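Local coordinates for CoA binding domain protein (Escherichia coli, PDB 3QA9), which is of unknown function but belongs to the CoA-binding domain family, with a Rossmann-like parallel sheet flanked by helices, at residues E10-I15 with I123-R128. Residues are numbered along the deposited sequence; the frame is centred on the assembly and turned at random.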
loop_
_atom_site.group_PDB
_atom_site.type_symbol
_atom_site.label_atom_id
_atom_site.label_comp_id
_atom_site.label_asym_id
_atom_site.label_seq_id
_atom_site.Cartn_x
_atom_site.Cartn_y
_atom_site.Cartn_z
ATOM N N GLU A 10 13.508 10.981 4.192
ATOM C CA GLU A 10 13.600 11.532 2.829
ATOM C C GLU A 10 13.115 10.517 1.791
ATOM O O GLU A 10 12.376 10.862 0.871
ATOM C CB GLU A 10 15.048 11.956 2.507
ATOM C CG GLU A 10 15.335 12.176 1.017
ATOM C CD GLU A 10 14.477 13.250 0.381
ATOM O OE1 GLU A 10 14.389 13.295 -0.861
ATOM O OE2 GLU A 10 13.885 14.043 1.128
ATOM N N ASP A 11 13.540 9.266 1.946
ATOM C CA ASP A 11 13.144 8.196 1.028
ATOM C C ASP A 11 11.628 7.994 1.076
ATOM O O ASP A 11 10.979 7.808 0.061
ATOM C CB ASP A 11 13.801 6.851 1.397
ATOM C CG ASP A 11 15.320 6.888 1.380
ATOM O OD1 ASP A 11 15.904 7.593 0.538
ATOM O OD2 ASP A 11 15.917 6.186 2.224
ATOM N N ILE A 12 11.074 7.998 2.279
ATOM C CA ILE A 12 9.639 7.824 2.447
ATOM C C ILE A 12 8.911 8.969 1.760
ATOM O O ILE A 12 7.918 8.778 1.064
ATOM C CB ILE A 12 9.267 7.796 3.936
ATOM C CG1 ILE A 12 9.874 6.557 4.590
ATOM C CG2 ILE A 12 7.767 7.797 4.084
ATOM C CD1 ILE A 12 9.419 5.259 3.960
ATOM N N ARG A 13 9.428 10.173 1.964
ATOM C CA ARG A 13 8.848 11.357 1.348
ATOM C C ARG A 13 8.853 11.192 -0.170
ATOM O O ARG A 13 7.881 11.514 -0.846
ATOM C CB ARG A 13 9.640 12.619 1.734
ATOM C CG ARG A 13 8.920 13.908 1.346
ATOM C CD ARG A 13 9.790 15.162 1.556
ATOM N NE ARG A 13 11.006 15.083 0.756
ATOM C CZ ARG A 13 11.075 15.219 -0.565
ATOM N NH1 ARG A 13 9.995 15.461 -1.285
ATOM N NH2 ARG A 13 12.239 15.069 -1.169
ATOM N N GLU A 14 9.958 10.691 -0.703
ATOM C CA GLU A 14 10.073 10.489 -2.143
ATOM C C GLU A 14 9.060 9.490 -2.670
ATOM O O GLU A 14 8.464 9.682 -3.723
ATOM C CB GLU A 14 11.493 10.032 -2.499
ATOM C CG GLU A 14 12.517 11.137 -2.330
ATOM C CD GLU A 14 13.939 10.720 -2.669
ATOM O OE1 GLU A 14 14.115 9.871 -3.555
ATOM O OE2 GLU A 14 14.875 11.264 -2.059
ATOM N N ILE A 15 8.866 8.413 -1.927
ATOM C CA ILE A 15 7.910 7.395 -2.334
ATOM C C ILE A 15 6.499 7.968 -2.424
ATOM O O ILE A 15 5.780 7.734 -3.396
ATOM C CB ILE A 15 7.918 6.225 -1.336
ATOM C CG1 ILE A 15 9.243 5.463 -1.452
ATOM C CG2 ILE A 15 6.739 5.312 -1.594
ATOM C CD1 ILE A 15 9.456 4.458 -0.336
ATOM N N ILE A 123 11.437 -1.677 -3.480
ATOM C CA ILE A 123 11.731 -1.018 -2.223
ATOM C C ILE A 123 10.692 -1.555 -1.255
ATOM O O ILE A 123 9.566 -1.857 -1.629
ATOM C CB ILE A 123 11.621 0.508 -2.351
ATOM C CG1 ILE A 123 12.752 1.022 -3.255
ATOM C CG2 ILE A 123 11.711 1.162 -0.977
ATOM C CD1 ILE A 123 12.685 2.519 -3.503
ATOM N N ILE A 124 11.108 -1.670 -0.006
ATOM C CA ILE A 124 10.316 -2.212 1.087
ATOM C C ILE A 124 10.084 -1.119 2.136
ATOM O O ILE A 124 11.028 -0.466 2.542
ATOM C CB ILE A 124 11.130 -3.402 1.750
ATOM C CG1 ILE A 124 11.080 -4.675 0.903
ATOM C CG2 ILE A 124 10.659 -3.689 3.102
ATOM C CD1 ILE A 124 9.988 -4.753 -0.059
ATOM N N VAL A 125 8.840 -0.900 2.552
ATOM C CA VAL A 125 8.543 0.059 3.621
ATOM C C VAL A 125 7.875 -0.846 4.650
ATOM O O VAL A 125 7.005 -1.633 4.293
ATOM C CB VAL A 125 7.559 1.174 3.183
ATOM C CG1 VAL A 125 7.290 2.112 4.359
ATOM C CG2 VAL A 125 8.154 1.964 2.025
ATOM N N ALA A 126 8.284 -0.773 5.911
ATOM C CA ALA A 126 7.690 -1.666 6.897
ATOM C C ALA A 126 7.380 -1.028 8.238
ATOM O O ALA A 126 8.144 -0.211 8.765
ATOM C CB ALA A 126 8.590 -2.886 7.092
ATOM N N ASN A 127 6.241 -1.439 8.777
ATOM C CA ASN A 127 5.727 -0.953 10.042
ATOM C C ASN A 127 5.536 0.566 10.029
ATOM O O ASN A 127 5.931 1.275 10.951
ATOM C CB ASN A 127 6.627 -1.372 11.204
ATOM C CG ASN A 127 5.849 -1.519 12.500
ATOM O OD1 ASN A 127 6.298 -1.101 13.553
ATOM N ND2 ASN A 127 4.674 -2.127 12.419
ATOM N N ARG A 128 4.935 1.045 8.946
ATOM C CA ARG A 128 4.595 2.446 8.756
ATOM C C ARG A 128 3.194 2.475 8.178
ATOM O O ARG A 128 2.714 1.476 7.679
ATOM C CB ARG A 128 5.540 3.126 7.766
ATOM C CG ARG A 128 6.983 3.100 8.165
ATOM C CD ARG A 128 7.767 4.063 7.335
ATOM N NE ARG A 128 9.205 3.801 7.355
ATOM C CZ ARG A 128 10.107 4.638 7.842
ATOM N NH1 ARG A 128 9.716 5.788 8.360
ATOM N NH2 ARG A 128 11.394 4.334 7.789
#
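Ile12 contributes the largest share of the surface buried here, and its CG1-CD1 branch meets two residues of segment 123-128. CG1 sits over the centre of one face of the Arg128 guanidinium, 3.7 Å above its plane, while the terminal CD1 lies 3.7 Å from Arg128 NE and 3.8 Å from Val125 CG1. Ile12 and Arg128 reach toward one another; Arg128 keeps its chain extended from CG to NE, which carries the flat group up to the isoleucine. The polar edge is engaged elsewhere: NE forms a salt bridge with Asp5 OD2, which also accepts a hydrogen bond from Ala126 N, so an acid in the N-terminal segment ties the arginine to the end of strand 123-126.

One helical turn on, Ile15 meets the strand, within these two segments, through CD1, 3.7 Å from Val125 CG2 and 4.0 Å from Ile123 CG2. Its CG1 is anti to the carbonyl carbon (chi1 -69°) and CD1 continues the chain in extended form (chi2 169°), which carries CD1 out alongside both strand side chains. Val125 thus divides its methyls, CG1 toward Ile12 and CG2 chiefly toward Ile15. No hydrogen bond joins the segments. The axes of helix 10-15 and strand 123-126 approach to 10.7 Å, with 107° between their N-to-C directions, so the helix runs steeply across the strand.

Helix 130-137 also packs on Ile12, through Glu133 and Leu137. Helix 9-18, preceding the first strand, thus packs on an outermost strand of a parallel sheet whose order, 2-1-3-4-5, is consistent with the Rossmann-like fold of CoA-binding domains.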